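Side-chain contacts in 2',5'-phosphodiesterase 12 (Homo sapiens, PDB 4Z0V), which is a magnesium-binding member of the endonuclease/exonuclease/phosphatase family, with a DNase I-like fold beside a smaller N-terminal beta domain: residues N132-D136 with T137-T141; P150-P154 with Y155-L159; R185-S189 with D190-P194; H228-F232 with Y233-E237. All blocks are in the same frame, centred on the assembly; numbering follows the deposited sequence. Where two conformers were deposited one is given.

All four contacts are local, within the DNase I-like domain. Interaction 1 opens the short helix 136-139 near the magnesium ion, and interaction 2 forms the turn leading into helix 159-172. Interaction 3 lies within helix 185-198; its V187 touches I133 of interaction 1 and L159 of interaction 2, so interactions 1, 2 and 3 form one connected patch. Interaction 4, ending strand 222-231 on the other sheet, touches none of them. Interaction 3 buries V187, S191, L192 and P194 but exposes A186 and D190; interaction 2 sets buried C152, A156 and L157, with sulfur-methyl contacts and two turn bonds, beside exposed P154, Y155 and E158. Interaction 1 mixes polar and apolar groups, and interaction 4 adds a bridging water.

Interaction 1 of 4, residues N132-D136 with T137-T141; sequences NILAD and TYAQT
A135 meets T137, Y138 and A139 at the first turn of helix 136-139, which follows strand 125-132 of the DNase I-like fold. The carbonyl O of A135, the N-cap residue, receives two backbone donors: A139 N at 2.8 Å, lying in the carbonyl plane, and Y138 N at 3.0 Å, well above that plane. The tight part lies around this oxygen. A135 CB sits 3.7 Å from Y138 CD2 and equally near T137 CG2, and that same T137 methyl rests over the centre of the Y138 ring. On the inner side L134 CG packs on A139 CB at 4.0 Å, with the L134 side chain about 5 Å from the magnesium ion. D184, at the end of strand 177-184, takes the N-H groups of D136 and T137 with its carboxylate, while Y138 OH bonds to E211. Q140 N donates firmly to D136 O at 2.9 Å; looseness is confined to the polar ends of D136 and the exposed Q140. With CG anti to the backbone N (chi1 -179°), the D136 carboxylate reaches Q140 CB, OD1 lying 3.7 Å from it. The side chains cross nearly at right angles, carboxylate and amide planes 66° apart, and Q140 NE2 makes a weak bond to T137 O. At the far end of the turn, T141 OG1 donates to Y138 O over 3.1 Å, nearly in line with that carbonyl.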
loop_
_atom_site.group_PDB
_atom_site.type_symbol
_atom_site.label_atom_id
_atom_site.label_comp_id
_atom_site.label_asym_id
_atom_site.label_seq_id
_atom_site.Cartn_x
_atom_site.Cartn_y
_atom_site.Cartn_z
ATOM N N ASN A 132 -0.107 5.538 -0.838
ATOM C CA ASN A 132 -0.600 6.069 0.432
ATOM C C ASN A 132 -2.110 6.140 0.203
ATOM O O ASN A 132 -2.558 6.902 -0.661
ATOM C CB ASN A 132 0.058 7.431 0.774
ATOM C CG ASN A 132 -0.551 8.089 2.001
ATOM O OD1 ASN A 132 -1.769 8.001 2.230
ATOM N ND2 ASN A 132 0.279 8.797 2.806
ATOM N N ILE A 133 -2.862 5.300 0.898
ATOM C CA ILE A 133 -4.297 5.099 0.613
ATOM C C ILE A 133 -5.232 5.998 1.429
ATOM O O ILE A 133 -6.456 5.859 1.267
ATOM C CB ILE A 133 -4.705 3.599 0.742
ATOM C CG1 ILE A 133 -4.462 3.052 2.188
ATOM C CG2 ILE A 133 -3.962 2.755 -0.349
ATOM C CD1 ILE A 133 -5.172 1.664 2.457
ATOM N N LEU A 134 -4.673 6.963 2.193
ATOM C CA LEU A 134 -5.413 7.975 2.995
ATOM C C LEU A 134 -6.244 7.303 4.093
ATOM O O LEU A 134 -7.320 6.708 3.851
ATOM C CB LEU A 134 -6.294 8.856 2.066
ATOM C CG LEU A 134 -7.261 9.877 2.714
ATOM C CD1 LEU A 134 -6.526 10.814 3.672
ATOM C CD2 LEU A 134 -8.006 10.655 1.627
ATOM N N ALA A 135 -5.739 7.416 5.333
ATOM C CA ALA A 135 -6.368 6.732 6.437
ATOM C C ALA A 135 -7.706 7.356 6.819
ATOM O O ALA A 135 -7.863 8.590 6.873
ATOM C CB ALA A 135 -5.446 6.695 7.643
ATOM N N ASP A 136 -8.676 6.482 7.097
ATOM C CA ASP A 136 -9.986 6.927 7.575
ATOM C C ASP A 136 -9.835 7.643 8.920
ATOM O O ASP A 136 -10.620 8.545 9.212
ATOM C CB ASP A 136 -10.940 5.735 7.733
ATOM C CG ASP A 136 -12.305 6.181 8.204
ATOM O OD1 ASP A 136 -12.968 6.918 7.459
ATOM O OD2 ASP A 136 -12.668 5.857 9.351
ATOM N N THR A 137 -8.809 7.281 9.727
ATOM C CA THR A 137 -8.590 7.975 11.011
ATOM C C THR A 137 -8.446 9.487 10.746
ATOM O O THR A 137 -8.873 10.290 11.577
ATOM C CB THR A 137 -7.433 7.376 11.818
ATOM O OG1 THR A 137 -7.465 7.957 13.122
ATOM C CG2 THR A 137 -6.073 7.638 11.207
ATOM N N TYR A 138 -7.899 9.873 9.569
ATOM C CA TYR A 138 -7.772 11.287 9.209
ATOM C C TYR A 138 -8.915 11.753 8.323
ATOM O O TYR A 138 -9.448 12.840 8.565
ATOM C CB TYR A 138 -6.431 11.616 8.528
ATOM C CG TYR A 138 -5.226 11.044 9.252
ATOM C CD1 TYR A 138 -4.948 11.395 10.570
ATOM C CD2 TYR A 138 -4.392 10.110 8.635
ATOM C CE1 TYR A 138 -3.876 10.826 11.263
ATOM C CE2 TYR A 138 -3.318 9.524 9.325
ATOM C CZ TYR A 138 -3.070 9.887 10.642
ATOM O OH TYR A 138 -2.027 9.342 11.356
ATOM N N ALA A 139 -9.315 10.939 7.321
ATOM C CA ALA A 139 -10.342 11.341 6.338
ATOM C C ALA A 139 -11.745 11.517 6.967
ATOM O O ALA A 139 -12.525 12.314 6.457
ATOM C CB ALA A 139 -10.410 10.318 5.204
ATOM N N GLN A 140 -12.036 10.815 8.069
ATOM C CA GLN A 140 -13.372 10.840 8.712
ATOM C C GLN A 140 -13.720 12.171 9.410
ATOM O O GLN A 140 -14.889 12.397 9.720
ATOM C CB GLN A 140 -13.466 9.721 9.766
ATOM C CG GLN A 140 -12.585 10.013 11.007
ATOM C CD GLN A 140 -12.521 8.936 12.055
ATOM O OE1 GLN A 140 -13.331 8.011 12.082
ATOM N NE2 GLN A 140 -11.554 9.063 12.967
ATOM N N THR A 141 -12.726 13.021 9.685
ATOM C CA THR A 141 -12.908 14.231 10.492
ATOM C C THR A 141 -13.602 15.370 9.744
ATOM O O THR A 141 -13.537 15.463 8.516
ATOM C CB THR A 141 -11.553 14.721 11.041
ATOM O OG1 THR A 141 -10.767 15.268 9.979
ATOM C CG2 THR A 141 -10.786 13.638 11.804
#

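Interaction 2 of 4, residues P150-P154 with Y155-L159; sequences PYCAP and YALEL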
loop_
_atom_site.group_PDB
_atom_site.type_symbol
_atom_site.label_atom_id
_atom_site.label_comp_id
_atom_site.label_asym_id
_atom_site.label_seq_id
_atom_site.Cartn_x
_atom_site.Cartn_y
_atom_site.Cartn_z
ATOM N N PRO A 150 -12.827 20.100 0.629
ATOM C CA PRO A 150 -14.223 20.573 0.487
ATOM C C PRO A 150 -14.817 20.335 -0.902
ATOM O O PRO A 150 -16.045 20.225 -1.040
ATOM C CB PRO A 150 -14.120 22.067 0.796
ATOM C CG PRO A 150 -12.691 22.436 0.502
ATOM C CD PRO A 150 -11.907 21.219 0.915
ATOM N N TYR A 151 -13.939 20.190 -1.906
ATOM C CA TYR A 151 -14.255 19.933 -3.307
ATOM C C TYR A 151 -14.687 18.491 -3.558
ATOM O O TYR A 151 -15.185 18.186 -4.639
ATOM C CB TYR A 151 -13.029 20.256 -4.191
ATOM C CG TYR A 151 -11.724 19.672 -3.675
ATOM C CD1 TYR A 151 -11.408 18.329 -3.869
ATOM C CD2 TYR A 151 -10.816 20.461 -2.971
ATOM C CE1 TYR A 151 -10.224 17.786 -3.376
ATOM C CE2 TYR A 151 -9.636 19.923 -2.457
ATOM C CZ TYR A 151 -9.351 18.581 -2.652
ATOM O OH TYR A 151 -8.155 18.074 -2.212
ATOM N N CYS A 152 -14.447 17.588 -2.600
ATOM C CA CYS A 152 -14.754 16.178 -2.791
ATOM C C CYS A 152 -16.169 15.897 -2.344
ATOM O O CYS A 152 -16.586 16.408 -1.322
ATOM C CB CYS A 152 -13.747 15.314 -2.030
ATOM S SG CYS A 152 -13.975 13.535 -2.266
ATOM N N ALA A 153 -16.902 15.084 -3.089
ATOM C CA ALA A 153 -18.250 14.692 -2.661
ATOM C C ALA A 153 -18.142 13.990 -1.294
ATOM O O ALA A 153 -17.339 13.069 -1.174
ATOM C CB ALA A 153 -18.865 13.766 -3.692
ATOM N N PRO A 154 -18.829 14.457 -0.228
ATOM C CA PRO A 154 -18.677 13.809 1.081
ATOM C C PRO A 154 -18.848 12.286 1.050
ATOM O O PRO A 154 -18.099 11.608 1.744
ATOM C CB PRO A 154 -19.776 14.469 1.915
ATOM C CG PRO A 154 -19.876 15.851 1.318
ATOM C CD PRO A 154 -19.746 15.618 -0.145
ATOM N N TYR A 155 -19.774 11.747 0.227
ATOM C CA TYR A 155 -19.974 10.296 0.144
ATOM C C TYR A 155 -18.699 9.608 -0.356
ATOM O O TYR A 155 -18.439 8.468 0.028
ATOM C CB TYR A 155 -21.198 9.892 -0.730
ATOM C CG TYR A 155 -21.035 10.026 -2.234
ATOM C CD1 TYR A 155 -20.487 8.995 -2.991
ATOM C CD2 TYR A 155 -21.499 11.152 -2.908
ATOM C CE1 TYR A 155 -20.355 9.102 -4.373
ATOM C CE2 TYR A 155 -21.416 11.251 -4.297
ATOM C CZ TYR A 155 -20.838 10.224 -5.023
ATOM O OH TYR A 155 -20.739 10.321 -6.384
ATOM N N ALA A 156 -17.932 10.286 -1.222
ATOM C CA ALA A 156 -16.696 9.732 -1.805
ATOM C C ALA A 156 -15.529 9.737 -0.811
ATOM O O ALA A 156 -14.489 9.172 -1.125
ATOM C CB ALA A 156 -16.312 10.486 -3.066
ATOM N N LEU A 157 -15.672 10.383 0.359
ATOM C CA LEU A 157 -14.626 10.385 1.405
ATOM C C LEU A 157 -14.817 9.253 2.381
ATOM O O LEU A 157 -13.884 8.876 3.094
ATOM C CB LEU A 157 -14.648 11.697 2.212
ATOM C CG LEU A 157 -13.747 12.802 1.749
ATOM C CD1 LEU A 157 -14.022 14.059 2.570
ATOM C CD2 LEU A 157 -12.265 12.395 1.844
ATOM N N GLU A 158 -16.065 8.775 2.479
ATOM C CA GLU A 158 -16.500 7.709 3.365
ATOM C C GLU A 158 -15.700 6.446 3.126
ATOM O O GLU A 158 -15.436 6.116 1.968
ATOM C CB GLU A 158 -17.989 7.437 3.125
ATOM C CG GLU A 158 -18.847 8.660 3.422
ATOM C CD GLU A 158 -19.804 8.494 4.581
ATOM O OE1 GLU A 158 -20.744 7.673 4.470
ATOM O OE2 GLU A 158 -19.632 9.212 5.591
ATOM N N LEU A 159 -15.325 5.750 4.211
ATOM C CA LEU A 159 -14.481 4.568 4.123
ATOM C C LEU A 159 -15.012 3.465 3.189
ATOM O O LEU A 159 -14.235 2.971 2.361
ATOM C CB LEU A 159 -14.169 3.970 5.512
ATOM C CG LEU A 159 -13.034 2.899 5.520
ATOM C CD1 LEU A 159 -11.755 3.403 4.807
ATOM C CD2 LEU A 159 -12.714 2.457 6.927
#
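C152 holds SG anti to the backbone N (chi1 -177°), which aims the sulfur at the turn that follows: SG lies 3.9 Å from A156 CB and 4.1 Å from L157 CG. The second torsion that matters is that of Y155. Its CG stands between the backbone N and the carbonyl carbon (chi1 74°), and the ring is thereby folded back along the chain until CE2 is 3.6 Å from A153 CB, which approaches it obliquely. These contacts accompany two overlapping turns. A156 N donates to A153 O over 2.8 Å, and L157 N to P154 O over 3.1 Å; in both, the donor stands above the carbonyl plane instead of on a lone pair. The backbone angles match a type III turn centred on P154 and Y155, followed by a type I turn centred on Y155 and A156. P154 O is also approached by E158 CG at 3.5 Å, where E158 is the N-cap residue of helix 159-172. Beyond the turn, Y155 meets Y161 edge-to-face, V424 touches both A153 and Y155, and L157 O accepts from R162 NE. The bonds between 150-154 and 155-159 are thus both backbone bonds, and the side chains that meet across them do so through the cysteine sulfur, methyl and aliphatic carbons and one tyrosine ring.

Interaction 3 of 4, residues R185-S189 with D190-P194; sequences RAVFS and DSLVP
F188 and V193 form the ring contact of this helix, a CH-pi contact: V193 CG2 lies over one face of the F188 ring, 3.7 Å from its centroid and 19° off the normal, offset toward CZ and CE2. F188 CG anti to the backbone N (chi1 -178°) and V193 CG2 anti to its own carbonyl carbon bring the two together. Elsewhere on the helix V187 CG1 meets L192 CD1 at 3.8 Å, the side chains crossing at a slant. Both pairs are five residues apart, and the backbone explains the spacing. A pi-type turn widens the helix at 190-192: L192 N bonds to V187 O at 2.9 Å with an N-H...O angle of 171°, and V193 N reaches F188 O, also at 2.9 Å, while D190 N still makes the ordinary bond to A186 O. V187 O consequently serves two donors, S191 N lying 3.0 Å away above the carbonyl plane. P194 has no N-H for the next bond; its CD stands 3.5 Å from S189 O, and the helix kinks there. Outward, F188 stacks on F205 and meets F216, L192 packs on I166 and L170 of helix 159-172, and S191 OG bonds to Q163. At the surface D190 OD1 forms a salt bridge with K28 of strand 28-32, tying the helix to the N-terminal beta domain. Chemically, the wider turn stays bonded, through a nearly straight L192 N bond and a more bent V193 N one, while pairing apolar side chains, V187 and L192 buried, F188 and V193 partly so.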
loop_
_atom_site.group_PDB
_atom_site.type_symbol
_atom_site.label_atom_id
_atom_site.label_comp_id
_atom_site.label_asym_id
_atom_site.label_seq_id
_atom_site.Cartn_x
_atom_site.Cartn_y
_atom_site.Cartn_z
ATOM N N ARG A 185 -6.159 -0.039 10.911
ATOM C CA ARG A 185 -6.203 -1.411 11.413
ATOM C C ARG A 185 -7.374 -2.197 10.787
ATOM O O ARG A 185 -7.141 -3.286 10.261
ATOM C CB ARG A 185 -6.267 -1.467 12.958
ATOM C CG ARG A 185 -6.295 -2.909 13.482
ATOM C CD ARG A 185 -6.371 -3.039 15.001
ATOM N NE ARG A 185 -5.147 -2.613 15.691
ATOM C CZ ARG A 185 -4.009 -3.303 15.722
ATOM N NH1 ARG A 185 -3.901 -4.452 15.066
ATOM N NH2 ARG A 185 -2.964 -2.836 16.385
ATOM N N ALA A 186 -8.619 -1.667 10.806
ATOM C CA ALA A 186 -9.786 -2.364 10.233
ATOM C C ALA A 186 -9.712 -2.447 8.712
ATOM O O ALA A 186 -10.234 -3.397 8.144
ATOM C CB ALA A 186 -11.089 -1.673 10.647
ATOM N N VAL A 187 -9.025 -1.492 8.062
ATOM C CA VAL A 187 -8.882 -1.542 6.591
ATOM C C VAL A 187 -8.009 -2.751 6.232
ATOM O O VAL A 187 -8.349 -3.495 5.306
ATOM C CB VAL A 187 -8.329 -0.208 6.042
ATOM C CG1 VAL A 187 -7.879 -0.345 4.575
ATOM C CG2 VAL A 187 -9.402 0.880 6.192
ATOM N N PHE A 188 -6.909 -2.965 6.977
ATOM C CA PHE A 188 -6.042 -4.120 6.734
ATOM C C PHE A 188 -6.823 -5.417 6.873
ATOM O O PHE A 188 -6.816 -6.219 5.956
ATOM C CB PHE A 188 -4.838 -4.131 7.699
ATOM C CG PHE A 188 -3.905 -5.292 7.446
ATOM C CD1 PHE A 188 -3.037 -5.283 6.362
ATOM C CD2 PHE A 188 -3.925 -6.413 8.266
ATOM C CE1 PHE A 188 -2.208 -6.377 6.101
ATOM C CE2 PHE A 188 -3.101 -7.513 7.996
ATOM C CZ PHE A 188 -2.245 -7.487 6.921
ATOM N N SER A 189 -7.515 -5.621 8.008
ATOM C CA SER A 189 -8.161 -6.903 8.253
ATOM C C SER A 189 -9.472 -7.127 7.489
ATOM O O SER A 189 -9.746 -8.282 7.141
ATOM C CB SER A 189 -8.402 -7.083 9.755
ATOM O OG SER A 189 -9.198 -6.016 10.241
ATOM N N ASP A 190 -10.273 -6.074 7.235
ATOM C CA ASP A 190 -11.613 -6.234 6.632
ATOM C C ASP A 190 -11.719 -5.877 5.161
ATOM O O ASP A 190 -12.701 -6.274 4.529
ATOM C CB ASP A 190 -12.664 -5.390 7.386
ATOM C CG ASP A 190 -12.643 -5.538 8.900
ATOM O OD1 ASP A 190 -12.067 -6.527 9.393
ATOM O OD2 ASP A 190 -13.166 -4.644 9.583
ATOM N N SER A 191 -10.748 -5.121 4.609
ATOM C CA SER A 191 -10.838 -4.756 3.200
ATOM C C SER A 191 -9.651 -5.300 2.387
ATOM O O SER A 191 -9.858 -5.982 1.386
ATOM C CB SER A 191 -10.907 -3.240 3.062
ATOM O OG SER A 191 -10.837 -2.865 1.694
ATOM N N LEU A 192 -8.428 -4.955 2.782
ATOM C CA LEU A 192 -7.252 -5.359 1.995
ATOM C C LEU A 192 -6.975 -6.856 2.081
ATOM O O LEU A 192 -6.805 -7.489 1.044
ATOM C CB LEU A 192 -6.019 -4.559 2.433
ATOM C CG LEU A 192 -6.219 -3.053 2.390
ATOM C CD1 LEU A 192 -5.054 -2.360 3.053
ATOM C CD2 LEU A 192 -6.379 -2.550 0.920
ATOM N N VAL A 193 -6.953 -7.440 3.291
ATOM C CA VAL A 193 -6.665 -8.869 3.401
ATOM C C VAL A 193 -7.715 -9.696 2.607
ATOM O O VAL A 193 -7.290 -10.456 1.759
ATOM C CB VAL A 193 -6.475 -9.339 4.861
ATOM C CG1 VAL A 193 -6.633 -10.853 4.987
ATOM C CG2 VAL A 193 -5.101 -8.912 5.377
ATOM N N PRO A 194 -9.043 -9.504 2.741
ATOM C CA PRO A 194 -9.979 -10.325 1.936
ATOM C C PRO A 194 -9.841 -10.115 0.427
ATOM O O PRO A 194 -9.881 -11.098 -0.319
ATOM C CB PRO A 194 -11.359 -9.860 2.429
ATOM C CG PRO A 194 -11.101 -9.347 3.833
ATOM C CD PRO A 194 -9.783 -8.643 3.690
#

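Interaction 4 of 4, residues H228-F232 with Y233-E237; sequences HDISF and YEALE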
loop_
_atom_site.group_PDB
_atom_site.type_symbol
_atom_site.label_atom_id
_atom_site.label_comp_id
_atom_site.label_asym_id
_atom_site.label_seq_id
_atom_site.Cartn_x
_atom_site.Cartn_y
_atom_site.Cartn_z
ATOM N N HIS A 228 11.751 -7.426 9.732
ATOM C CA HIS A 228 12.742 -6.648 10.481
ATOM C C HIS A 228 12.250 -5.202 10.672
ATOM O O HIS A 228 12.958 -4.232 10.394
ATOM C CB HIS A 228 14.082 -6.703 9.727
ATOM C CG HIS A 228 14.494 -8.104 9.362
ATOM N ND1 HIS A 228 15.229 -8.887 10.233
ATOM C CD2 HIS A 228 14.214 -8.832 8.252
ATOM C CE1 HIS A 228 15.390 -10.055 9.623
ATOM N NE2 HIS A 228 14.783 -10.073 8.441
ATOM N N ASP A 229 11.015 -5.062 11.120
ATOM C CA ASP A 229 10.439 -3.722 11.289
ATOM C C ASP A 229 11.067 -2.955 12.444
ATOM O O ASP A 229 11.442 -3.535 13.472
ATOM C CB ASP A 229 8.936 -3.795 11.545
ATOM C CG ASP A 229 8.103 -4.536 10.522
ATOM O OD1 ASP A 229 8.639 -4.869 9.411
ATOM O OD2 ASP A 229 6.929 -4.742 10.788
ATOM N N ILE A 230 11.150 -1.640 12.295
ATOM C CA ILE A 230 11.671 -0.803 13.381
ATOM C C ILE A 230 10.877 0.480 13.501
ATOM O O ILE A 230 10.231 0.910 12.543
ATOM C CB ILE A 230 13.184 -0.439 13.213
ATOM C CG1 ILE A 230 13.464 0.303 11.864
ATOM C CG2 ILE A 230 14.126 -1.659 13.413
ATOM C CD1 ILE A 230 14.847 1.111 11.797
ATOM N N SER A 231 10.980 1.119 14.683
ATOM C CA SER A 231 10.614 2.507 14.894
ATOM C C SER A 231 11.933 3.262 14.751
ATOM O O SER A 231 12.916 2.815 15.346
ATOM C CB SER A 231 9.994 2.718 16.273
ATOM O OG SER A 231 8.698 2.137 16.292
ATOM N N PHE A 232 12.010 4.331 13.937
ATOM C CA PHE A 232 13.294 5.043 13.793
ATOM C C PHE A 232 13.823 5.565 15.134
ATOM O O PHE A 232 15.014 5.451 15.364
ATOM C CB PHE A 232 13.222 6.222 12.803
ATOM C CG PHE A 232 12.861 5.834 11.378
ATOM C CD1 PHE A 232 13.696 5.007 10.629
ATOM C CD2 PHE A 232 11.695 6.300 10.788
ATOM C CE1 PHE A 232 13.348 4.639 9.322
ATOM C CE2 PHE A 232 11.346 5.924 9.489
ATOM C CZ PHE A 232 12.181 5.112 8.761
ATOM N N TYR A 233 12.958 6.092 16.023
ATOM C CA TYR A 233 13.458 6.673 17.280
ATOM C C TYR A 233 14.119 5.594 18.156
ATOM O O TYR A 233 15.144 5.846 18.777
ATOM C CB TYR A 233 12.322 7.396 18.045
ATOM C CG TYR A 233 11.391 6.478 18.803
ATOM C CD1 TYR A 233 10.214 6.014 18.226
ATOM C CD2 TYR A 233 11.675 6.087 20.111
ATOM C CE1 TYR A 233 9.361 5.148 18.916
ATOM C CE2 TYR A 233 10.834 5.221 20.806
ATOM C CZ TYR A 233 9.687 4.739 20.198
ATOM O OH TYR A 233 8.855 3.891 20.884
ATOM N N GLU A 234 13.543 4.394 18.172
ATOM C CA GLU A 234 14.041 3.283 18.988
ATOM C C GLU A 234 15.381 2.804 18.464
ATOM O O GLU A 234 16.329 2.651 19.241
ATOM C CB GLU A 234 13.018 2.153 18.942
ATOM C CG GLU A 234 13.020 1.254 20.157
ATOM C CD GLU A 234 11.737 0.454 20.257
ATOM O OE1 GLU A 234 11.261 -0.039 19.209
ATOM O OE2 GLU A 234 11.184 0.359 21.377
ATOM N N ALA A 235 15.475 2.590 17.131
ATOM C CA ALA A 235 16.714 2.153 16.506
ATOM C C ALA A 235 17.825 3.176 16.721
ATOM O O ALA A 235 18.918 2.790 17.121
ATOM C CB ALA A 235 16.501 1.921 15.018
ATOM N N LEU A 236 17.540 4.472 16.491
ATOM C CA LEU A 236 18.557 5.519 16.612
ATOM C C LEU A 236 19.069 5.679 18.056
ATOM O O LEU A 236 20.285 5.832 18.264
ATOM C CB LEU A 236 18.027 6.865 16.091
ATOM C CG LEU A 236 18.986 8.076 16.190
ATOM C CD1 LEU A 236 20.290 7.845 15.379
ATOM C CD2 LEU A 236 18.297 9.331 15.722
ATOM N N GLU A 237 18.172 5.673 19.026
ATOM C CA GLU A 237 18.631 5.914 20.396
ATOM C C GLU A 237 19.235 4.682 21.086
ATOM O O GLU A 237 20.137 4.867 21.913
ATOM C CB GLU A 237 17.494 6.510 21.267
ATOM C CG GLU A 237 16.374 5.541 21.637
ATOM C CD GLU A 237 15.144 6.138 22.297
ATOM O OE1 GLU A 237 14.144 5.398 22.449
ATOM O OE2 GLU A 237 15.174 7.335 22.666
HETATM O O HOH W 1 12.340 -0.596 16.741
#
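The Y233 ring meets S231 obliquely: S231 CB stands 3.6 Å from CE1 of the tyrosine, with S231 OG a little farther from the same carbon. Over one face of that ring lies E234 CB, offset toward the rim. A chi1 of 78° turns the Y233 ring toward S231, two places earlier. The F232 ring leaves in another direction, and its side chain packs on L266 of strand 265-273 and A305 of helix 295-316. Just before these two rings, at S231, the chain passes from strand 222-231 into helix 232-238, with S231 at the N-cap position. Its hydroxyl makes no capping bond, so the start of the helix is fixed by carbonyls: S231 O accepts A235 N at 3.1 Å with an N-H...O angle of 174°, and E234 N only weakly, while F232 O accepts L236 N at 2.9 Å. I230 CD1 touches A235 CB at 3.7 Å. On the polar side a water accepts from S231 N at 3.0 Å and donates to E234 OE1 at 2.8 Å, bridging the gap between the E234 carboxylate and the strand's backbone N.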